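Local coordinates for protein ribose 5-phosphate isomerase, putative (Trypanosoma brucei brucei, PDB 6FXS) that probably interconverts ribose 5-phosphate and ribulose 5-phosphate, as expected of a sugar-phosphate isomerase of the RpiB/LacAB family, at residues 24-32 / 62-73; 103-111 / 123-131. All blocks are in the same frame, centred on the assembly; numbering follows the deposited sequence.

Contact 1 (24-32 / 62-73). With SO4 (sulfate ion), chain E.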
loop_
_atom_site.group_PDB
_atom_site.type_symbol
_atom_site.label_atom_id
_atom_site.label_comp_id
_atom_site.label_asym_id
_atom_site.label_seq_id
_atom_site.Cartn_x
_atom_site.Cartn_y
_atom_site.Cartn_z
ATOM N N LYS B 24 2.240 -9.232 -27.639
ATOM C CA LYS B 24 2.648 -7.851 -27.755
ATOM C C LYS B 24 2.050 -7.022 -26.597
ATOM O O LYS B 24 0.852 -7.062 -26.383
ATOM C CB LYS B 24 2.110 -7.183 -29.017
ATOM C CG LYS B 24 2.596 -7.755 -30.316
ATOM C CD LYS B 24 2.560 -6.673 -31.394
ATOM C CE LYS B 24 2.190 -7.264 -32.733
ATOM N NZ LYS B 24 2.817 -6.507 -33.863
ATOM N N VAL B 25 2.885 -6.213 -25.983
ATOM C CA VAL B 25 2.551 -5.453 -24.785
ATOM C C VAL B 25 2.743 -4.026 -25.134
ATOM O O VAL B 25 3.866 -3.581 -25.252
ATOM C CB VAL B 25 3.441 -5.885 -23.606
ATOM C CG1 VAL B 25 3.101 -5.079 -22.377
ATOM C CG2 VAL B 25 3.388 -7.375 -23.352
ATOM N N ALA B 26 1.666 -3.312 -25.439
ATOM C CA ALA B 26 1.767 -1.912 -25.748
ATOM C C ALA B 26 1.939 -1.156 -24.415
ATOM O O ALA B 26 1.209 -1.445 -23.437
ATOM C CB ALA B 26 0.518 -1.430 -26.487
ATOM N N ILE B 27 2.895 -0.227 -24.383
ATOM C CA ILE B 27 3.254 0.538 -23.208
ATOM C C ILE B 27 3.127 2.035 -23.527
ATOM O O ILE B 27 3.624 2.540 -24.581
ATOM C CB ILE B 27 4.679 0.251 -22.730
ATOM C CG1 ILE B 27 4.898 -1.214 -22.543
ATOM C CG2 ILE B 27 4.984 0.983 -21.450
ATOM C CD1 ILE B 27 6.363 -1.594 -22.503
ATOM N N GLY B 28 2.407 2.748 -22.665
ATOM C CA GLY B 28 2.221 4.179 -22.779
ATOM C C GLY B 28 2.463 4.860 -21.459
ATOM O O GLY B 28 2.255 4.248 -20.366
ATOM N N ALA B 29 2.876 6.124 -21.533
ATOM C CA ALA B 29 3.050 6.938 -20.366
ATOM C C ALA B 29 2.539 8.345 -20.562
ATOM O O ALA B 29 1.979 8.690 -21.608
ATOM C CB ALA B 29 4.493 6.925 -19.898
ATOM N N ASP B 30 2.698 9.174 -19.530
ATOM C CA ASP B 30 2.741 10.620 -19.775
ATOM C C ASP B 30 4.118 11.115 -19.398
ATOM O O ASP B 30 5.054 10.335 -19.205
ATOM C CB ASP B 30 1.560 11.335 -19.123
ATOM C CG ASP B 30 1.634 11.382 -17.567
ATOM O OD1 ASP B 30 2.539 10.836 -16.939
ATOM O OD2 ASP B 30 0.742 12.049 -17.014
ATOM N N HIS B 31 4.263 12.419 -19.276
ATOM C CA HIS B 31 5.562 12.971 -18.856
ATOM C C HIS B 31 6.040 12.615 -17.480
ATOM O O HIS B 31 7.243 12.624 -17.215
ATOM C CB HIS B 31 5.566 14.493 -19.030
ATOM C CG HIS B 31 4.487 15.193 -18.292
ATOM N ND1 HIS B 31 3.172 15.241 -18.731
ATOM C CD2 HIS B 31 4.546 15.946 -17.182
ATOM C CE1 HIS B 31 2.474 15.978 -17.900
ATOM N NE2 HIS B 31 3.273 16.376 -16.926
ATOM N N ILE B 32 5.078 12.335 -16.604
ATOM C CA ILE B 32 5.363 11.917 -15.241
ATOM C C ILE B 32 5.902 10.478 -15.236
ATOM O O ILE B 32 6.832 10.152 -14.488
ATOM C CB ILE B 32 4.104 12.140 -14.314
ATOM C CG1 ILE B 32 3.664 13.629 -14.311
ATOM C CG2 ILE B 32 4.356 11.674 -12.881
ATOM C CD1 ILE B 32 4.771 14.617 -13.912
ATOM N N GLU B 62 8.744 16.478 -22.479
ATOM C CA GLU B 62 7.645 17.418 -22.746
ATOM C C GLU B 62 6.294 17.045 -22.065
ATOM O O GLU B 62 5.884 15.910 -22.116
ATOM C CB GLU B 62 7.363 17.566 -24.260
ATOM C CG GLU B 62 8.042 18.756 -24.945
ATOM C CD GLU B 62 7.635 20.141 -24.397
ATOM O OE1 GLU B 62 6.517 20.318 -23.825
ATOM O OE2 GLU B 62 8.458 21.077 -24.532
ATOM N N ARG B 63 5.575 18.051 -21.566
ATOM C CA ARG B 63 4.292 17.847 -20.890
ATOM C C ARG B 63 3.270 17.409 -21.898
ATOM O O ARG B 63 3.143 18.000 -22.946
ATOM C CB ARG B 63 3.835 19.117 -20.169
ATOM C CG ARG B 63 4.824 19.515 -19.049
ATOM C CD ARG B 63 4.488 20.811 -18.297
ATOM N NE ARG B 63 3.059 20.855 -17.968
ATOM C CZ ARG B 63 2.170 21.722 -18.443
ATOM N NH1 ARG B 63 2.533 22.717 -19.251
ATOM N NH2 ARG B 63 0.896 21.619 -18.077
ATOM N N VAL B 64 2.566 16.326 -21.619
ATOM C CA VAL B 64 1.594 15.795 -22.541
ATOM C C VAL B 64 0.371 15.421 -21.699
ATOM O O VAL B 64 0.385 15.554 -20.466
ATOM C CB VAL B 64 2.141 14.574 -23.336
ATOM C CG1 VAL B 64 3.357 14.952 -24.274
ATOM C CG2 VAL B 64 2.508 13.459 -22.353
ATOM N N ASP B 65 -0.685 15.040 -22.397
ATOM C CA ASP B 65 -1.941 14.685 -21.828
ATOM C C ASP B 65 -2.092 13.139 -21.763
ATOM O O ASP B 65 -2.202 12.453 -22.821
ATOM C CB ASP B 65 -3.043 15.326 -22.620
ATOM C CG ASP B 65 -3.032 16.861 -22.497
ATOM O OD1 ASP B 65 -2.402 17.432 -21.579
ATOM O OD2 ASP B 65 -3.753 17.493 -23.282
ATOM N N TYR B 66 -2.079 12.594 -20.512
ATOM C CA TYR B 66 -2.265 11.112 -20.297
ATOM C C TYR B 66 -3.396 10.467 -21.153
ATOM O O TYR B 66 -3.209 9.344 -21.687
ATOM C CB TYR B 66 -2.352 10.712 -18.787
ATOM C CG TYR B 66 -3.614 11.216 -18.092
ATOM C CD1 TYR B 66 -4.841 10.499 -18.186
ATOM C CD2 TYR B 66 -3.624 12.459 -17.374
ATOM C CE1 TYR B 66 -6.006 11.006 -17.584
ATOM C CE2 TYR B 66 -4.801 12.968 -16.825
ATOM C CZ TYR B 66 -5.982 12.225 -16.901
ATOM O OH TYR B 66 -7.177 12.737 -16.350
ATOM N N PRO B 67 -4.550 11.133 -21.338
ATOM C CA PRO B 67 -5.544 10.406 -22.112
ATOM C C PRO B 67 -5.164 10.042 -23.556
ATOM O O PRO B 67 -5.679 9.069 -24.105
ATOM C CB PRO B 67 -6.753 11.357 -22.080
ATOM C CG PRO B 67 -6.562 12.145 -20.828
ATOM C CD PRO B 67 -5.097 12.411 -20.863
ATOM N N ASP B 68 -4.272 10.822 -24.175
ATOM C CA ASP B 68 -3.861 10.591 -25.579
ATOM C C ASP B 68 -3.127 9.296 -25.602
ATOM O O ASP B 68 -3.377 8.535 -26.490
ATOM C CB ASP B 68 -2.973 11.745 -26.120
ATOM C CG ASP B 68 -3.749 13.043 -26.304
ATOM O OD1 ASP B 68 -4.910 13.006 -26.735
ATOM O OD2 ASP B 68 -3.209 14.100 -26.005
ATOM N N TYR B 69 -2.258 9.035 -24.597
ATOM C CA TYR B 69 -1.514 7.834 -24.565
ATOM C C TYR B 69 -2.325 6.640 -24.039
ATOM O O TYR B 69 -2.225 5.525 -24.601
ATOM C CB TYR B 69 -0.197 8.034 -23.836
ATOM C CG TYR B 69 0.676 9.022 -24.596
ATOM C CD1 TYR B 69 0.560 10.377 -24.355
ATOM C CD2 TYR B 69 1.597 8.608 -25.574
ATOM C CE1 TYR B 69 1.298 11.326 -25.058
ATOM C CE2 TYR B 69 2.384 9.566 -26.288
ATOM C CZ TYR B 69 2.205 10.921 -26.023
ATOM O OH TYR B 69 2.924 11.900 -26.624
ATOM N N ALA B 70 -3.202 6.891 -23.054
ATOM C CA ALA B 70 -4.172 5.865 -22.586
ATOM C C ALA B 70 -5.039 5.290 -23.680
ATOM O O ALA B 70 -5.174 4.099 -23.826
ATOM C CB ALA B 70 -5.092 6.476 -21.543
ATOM N N LEU B 71 -5.657 6.198 -24.420
ATOM C CA LEU B 71 -6.601 5.817 -25.436
ATOM C C LEU B 71 -5.912 5.130 -26.623
ATOM O O LEU B 71 -6.471 4.235 -27.239
ATOM C CB LEU B 71 -7.317 7.032 -25.916
ATOM C CG LEU B 71 -8.280 7.617 -24.879
ATOM C CD1 LEU B 71 -8.633 9.045 -25.234
ATOM C CD2 LEU B 71 -9.532 6.706 -24.749
ATOM N N ASN B 72 -4.703 5.551 -26.888
ATOM C CA ASN B 72 -3.856 4.943 -27.901
ATOM C C ASN B 72 -3.517 3.451 -27.594
ATOM O O ASN B 72 -3.735 2.571 -28.442
ATOM C CB ASN B 72 -2.583 5.740 -27.921
ATOM C CG ASN B 72 -1.827 5.588 -29.190
ATOM O OD1 ASN B 72 -1.814 6.527 -29.973
ATOM N ND2 ASN B 72 -1.182 4.434 -29.412
ATOM N N VAL B 73 -2.983 3.192 -26.394
ATOM C CA VAL B 73 -2.742 1.808 -25.912
ATOM C C VAL B 73 -4.039 1.042 -25.864
ATOM O O VAL B 73 -4.123 -0.091 -26.336
ATOM C CB VAL B 73 -2.031 1.778 -24.550
ATOM C CG1 VAL B 73 -2.005 0.378 -23.963
ATOM C CG2 VAL B 73 -0.595 2.260 -24.711
HETATM S S SO4 E . 1.401 18.654 -15.059
HETATM O O1 SO4 E . 1.707 19.943 -14.381
HETATM O O2 SO4 E . 2.350 17.565 -14.659
HETATM O O3 SO4 E . 0.042 18.244 -14.735
HETATM O O4 SO4 E . 1.428 18.918 -16.550
HETATM O O HOH W 1 -0.772 14.098 -18.528
#
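The imidazole of His31 lies across the backbone of Arg63, whose CA sits over one ring face in a CH-pi contact, 3.8 Å from the ring centroid. With CG placed between the backbone N and the carbonyl carbon (chi1 57°), the ring turns toward the 62-73 segment, and CB of His31 comes against the carbonyl O of Glu62. Arg63 runs alongside, pointing the same way, with its guanidinium plane 85° from the ring. Both side chains end on one sulfate, probably from the crystallisation liquor: His31 NE2 gives a nearly straight hydrogen bond of 2.7 Å to O2, whereas Arg63 NE and NH2 share O4, NE at 2.9 Å. Residues of a neighbouring subunit complete this anion site, which is consistent with a place for a substrate phosphate.

Next to the histidine, CG2 of Val64 packs 3.8 Å from CA of Asp30. A water ties the loops together, donating to Asp30 OD2 and Val64 O and accepting from Tyr66 N, while Asp30 OD1 is bound by the backbone N of Gly33. Ala29 O approaches Tyr69 at CB and CG, 3.2 Å from CB. Val73 spreads its two methyls over the strand, CG1 against Ala26 CB at 4.0 Å and CG2 against Gly28 N.

Strand 24-29 and helix 66-73 run antiparallel (171°), their axes 7.3 Å apart, as in the helix-on-sheet layer of a Rossmann-like alpha/beta fold. Val73 also touches Leu87 of strand 84-89, while Ile27 turns from this helix to pack on helix 37-46 and strand 51-55.

Contact 2 (103-111 / 123-131)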
loop_
_atom_site.group_PDB
_atom_site.type_symbol
_atom_site.label_atom_id
_atom_site.label_comp_id
_atom_site.label_asym_id
_atom_site.label_seq_id
_atom_site.Cartn_x
_atom_site.Cartn_y
_atom_site.Cartn_z
ATOM N N PRO B 103 -14.355 0.473 -25.543
ATOM C CA PRO B 103 -15.053 -0.776 -25.441
ATOM C C PRO B 103 -14.118 -1.935 -25.642
ATOM O O PRO B 103 -13.206 -1.845 -26.486
ATOM C CB PRO B 103 -16.116 -0.705 -26.558
ATOM C CG PRO B 103 -16.238 0.740 -26.882
ATOM C CD PRO B 103 -14.948 1.367 -26.567
ATOM N N GLY B 104 -14.297 -2.985 -24.833
ATOM C CA GLY B 104 -13.440 -4.206 -24.890
ATOM C C GLY B 104 -12.311 -4.069 -23.855
ATOM O O GLY B 104 -11.551 -4.997 -23.668
ATOM N N ILE B 105 -12.092 -2.885 -23.270
ATOM C CA ILE B 105 -10.981 -2.735 -22.345
ATOM C C ILE B 105 -11.438 -2.949 -20.851
ATOM O O ILE B 105 -12.482 -2.507 -20.450
ATOM C CB ILE B 105 -10.288 -1.386 -22.488
ATOM C CG1 ILE B 105 -9.611 -1.281 -23.872
ATOM C CG2 ILE B 105 -9.256 -1.118 -21.383
ATOM C CD1 ILE B 105 -8.775 -2.452 -24.295
ATOM N N ARG B 106 -10.580 -3.588 -20.125
ATOM C CA ARG B 106 -10.670 -3.885 -18.695
ATOM C C ARG B 106 -9.336 -3.500 -18.128
ATOM O O ARG B 106 -8.431 -4.298 -18.040
ATOM C CB ARG B 106 -10.985 -5.360 -18.487
ATOM C CG ARG B 106 -12.389 -5.749 -18.986
ATOM C CD ARG B 106 -12.693 -7.225 -18.766
ATOM N NE ARG B 106 -11.690 -8.089 -19.379
ATOM C CZ ARG B 106 -11.642 -8.458 -20.665
ATOM N NH1 ARG B 106 -12.527 -8.033 -21.573
ATOM N NH2 ARG B 106 -10.636 -9.189 -21.062
ATOM N N ALA B 107 -9.233 -2.242 -17.708
ATOM C CA ALA B 107 -7.998 -1.670 -17.254
ATOM C C ALA B 107 -8.020 -1.624 -15.721
ATOM O O ALA B 107 -8.912 -0.982 -15.107
ATOM C CB ALA B 107 -7.812 -0.249 -17.855
ATOM N N ALA B 108 -6.990 -2.252 -15.156
ATOM C CA ALA B 108 -6.836 -2.416 -13.743
ATOM C C ALA B 108 -5.680 -1.568 -13.175
ATOM O O ALA B 108 -4.529 -1.779 -13.492
ATOM C CB ALA B 108 -6.576 -3.857 -13.403
ATOM N N LEU B 109 -6.025 -0.684 -12.251
ATOM C CA LEU B 109 -5.016 -0.000 -11.386
ATOM C C LEU B 109 -4.521 -0.976 -10.360
ATOM O O LEU B 109 -5.312 -1.441 -9.537
ATOM C CB LEU B 109 -5.646 1.249 -10.717
ATOM C CG LEU B 109 -4.477 2.168 -10.234
ATOM C CD1 LEU B 109 -5.082 3.504 -10.068
ATOM C CD2 LEU B 109 -3.916 1.681 -8.870
ATOM N N CYS B 110 -3.228 -1.325 -10.402
ATOM C CA CYS B 110 -2.627 -2.270 -9.468
ATOM C C CYS B 110 -1.503 -1.622 -8.718
ATOM O O CYS B 110 -0.743 -0.813 -9.282
ATOM C CB CYS B 110 -2.090 -3.523 -10.218
ATOM S SG CYS B 110 -3.402 -4.422 -11.087
ATOM N N PHE B 111 -1.368 -2.003 -7.445
ATOM C CA PHE B 111 -0.386 -1.458 -6.562
ATOM C C PHE B 111 0.344 -2.444 -5.726
ATOM O O PHE B 111 1.174 -2.061 -4.932
ATOM C CB PHE B 111 -1.059 -0.352 -5.696
ATOM C CG PHE B 111 -2.146 -0.846 -4.798
ATOM C CD1 PHE B 111 -1.808 -1.438 -3.562
ATOM C CD2 PHE B 111 -3.486 -0.846 -5.216
ATOM C CE1 PHE B 111 -2.830 -1.896 -2.697
ATOM C CE2 PHE B 111 -4.495 -1.307 -4.349
ATOM C CZ PHE B 111 -4.166 -1.823 -3.110
ATOM N N ASN B 123 -10.814 -10.354 -13.156
ATOM C CA ASN B 123 -11.305 -9.318 -14.104
ATOM C C ASN B 123 -10.786 -9.555 -15.547
ATOM O O ASN B 123 -11.161 -8.784 -16.461
ATOM C CB ASN B 123 -10.953 -7.907 -13.598
ATOM C CG ASN B 123 -11.391 -7.693 -12.136
ATOM O OD1 ASN B 123 -10.564 -7.672 -11.221
ATOM N ND2 ASN B 123 -12.681 -7.604 -11.931
ATOM N N ASP B 124 -9.935 -10.589 -15.729
ATOM C CA ASP B 124 -9.217 -10.830 -17.002
ATOM C C ASP B 124 -8.731 -9.502 -17.591
ATOM O O ASP B 124 -8.992 -9.181 -18.743
ATOM C CB ASP B 124 -10.138 -11.497 -17.984
ATOM C CG ASP B 124 -9.403 -12.123 -19.205
ATOM O OD1 ASP B 124 -8.193 -12.353 -19.214
ATOM O OD2 ASP B 124 -10.125 -12.423 -20.136
ATOM N N ALA B 125 -8.136 -8.708 -16.753
ATOM C CA ALA B 125 -7.750 -7.373 -17.122
ATOM C C ALA B 125 -6.718 -7.479 -18.317
ATOM O O ALA B 125 -5.794 -8.312 -18.289
ATOM C CB ALA B 125 -7.153 -6.627 -15.946
ATOM N N ASN B 126 -6.926 -6.610 -19.293
ATOM C CA ASN B 126 -6.054 -6.519 -20.480
ATOM C C ASN B 126 -5.133 -5.256 -20.529
ATOM O O ASN B 126 -4.304 -5.142 -21.428
ATOM C CB ASN B 126 -6.871 -6.767 -21.793
ATOM C CG ASN B 126 -8.075 -5.902 -21.942
ATOM O OD1 ASN B 126 -8.227 -4.842 -21.265
ATOM N ND2 ASN B 126 -8.950 -6.286 -22.874
ATOM N N VAL B 127 -5.294 -4.306 -19.593
ATOM C CA VAL B 127 -4.448 -3.172 -19.410
ATOM C C VAL B 127 -4.188 -3.014 -17.870
ATOM O O VAL B 127 -5.131 -3.119 -17.082
ATOM C CB VAL B 127 -5.090 -1.875 -19.958
ATOM C CG1 VAL B 127 -4.211 -0.659 -19.718
ATOM C CG2 VAL B 127 -5.424 -2.030 -21.443
ATOM N N VAL B 128 -2.927 -2.919 -17.469
ATOM C CA VAL B 128 -2.538 -2.610 -16.091
ATOM C C VAL B 128 -2.125 -1.133 -15.999
ATOM O O VAL B 128 -1.356 -0.640 -16.852
ATOM C CB VAL B 128 -1.444 -3.546 -15.568
ATOM C CG1 VAL B 128 -0.162 -3.447 -16.385
ATOM C CG2 VAL B 128 -1.179 -3.279 -14.095
ATOM N N CYS B 129 -2.625 -0.414 -14.989
ATOM C CA CYS B 129 -2.297 0.997 -14.849
ATOM C C CYS B 129 -1.529 1.166 -13.561
ATOM O O CYS B 129 -1.848 0.496 -12.499
ATOM C CB CYS B 129 -3.576 1.821 -14.827
ATOM S SG CYS B 129 -4.631 1.634 -16.273
ATOM N N LEU B 130 -0.460 1.953 -13.653
ATOM C CA LEU B 130 0.567 2.074 -12.610
ATOM C C LEU B 130 0.885 3.519 -12.287
ATOM O O LEU B 130 0.767 4.410 -13.187
ATOM C CB LEU B 130 1.829 1.417 -13.084
ATOM C CG LEU B 130 1.629 -0.058 -13.516
ATOM C CD1 LEU B 130 2.930 -0.506 -14.134
ATOM C CD2 LEU B 130 1.326 -0.887 -12.307
ATOM N N GLY B 131 1.293 3.748 -11.041
ATOM C CA GLY B 131 1.700 5.081 -10.588
ATOM C C GLY B 131 3.186 5.141 -10.313
ATOM O O GLY B 131 3.689 4.465 -9.397
HETATM O O HOH W 2 0.635 1.699 -8.968
#
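Ala107 and Val127 meet CB to CB at 3.8 Å, a small side chain set against a branched one, in a parallel strand pair that also joins Ala108 with Val128 and Leu109 with Cys129. On the Ala107 face, the methyl fits between Val127 and the sulfur of Cys129, and CG2 of Ile105 continues the apolar row against Val127 CG2. Helix 93-100 packs on this side through contacts to Ala107, Leu109 and Cys129. The other face is also built of short side chains: Ala108 CB abuts Ala125 CB, and Val128, with CG1 between backbone N and carbonyl carbon (chi1 61°), has CG2 anti to the N, where it reaches Cys110 SG at 3.9 Å. Ala119 of helix 113-121 touches Ala108, Cys110 and Ala125, completing this close fit within a beta-alpha-beta unit.

Backbone hydrogen bonds run from Ala108 N to Val127 O, from Cys129 N to Ala108 O and, just past the strand, from Cys110 N to Cys129 O. Before them, Asn126 folds its amide into the bend of the 104-106 backbone, its ND2 binding Gly104 O at 3.0 Å in the carbonyl plane and its OD1 accepting Arg106 N at 2.9 Å. Arg106, bent at chi3 (-56°), sets one guanidinium face above this amide, off toward the rim and tilted by 34°. Its NE and NH2 both bind Asp124 O, NH2 at 2.8 Å in the carbonyl plane and NE from above it; NE also makes a weak bond to Asn123 O. NH2 adds a 3.4 Å salt bridge to Asp124 OD2, whose sister oxygen OD1 pairs with Arg120.

Asp124, with positive phi, leaves helical geometry after helix 113-121, and the arginine binds the backbone at this turn. Its positive charge probably also offsets some of the negative potential of the carbonyls gathered there.

Contacts 1 and 2 belong to the same parallel sheet but differ in kind. The 24-32 / 62-73 pairing sets a helix on a strand next to 51-55, an edge strand within this chain, and is only partly buried, whereas 103-111 / 123-131 pairs two strands, including 107-109 at the other edge, deep in the chain. No clear direct hydrogen bond crosses contact 1, which is made of packing and a bridging water, with a sulfate bound at its outer end; contact 2 is knit by backbone, amide and guanidinium hydrogen bonds and a salt bridge. Their centres are 14 Å apart and they do not touch, yet strand 84-89 lies between strands 23-29 and 127-131, and helix 66-78 reaches both.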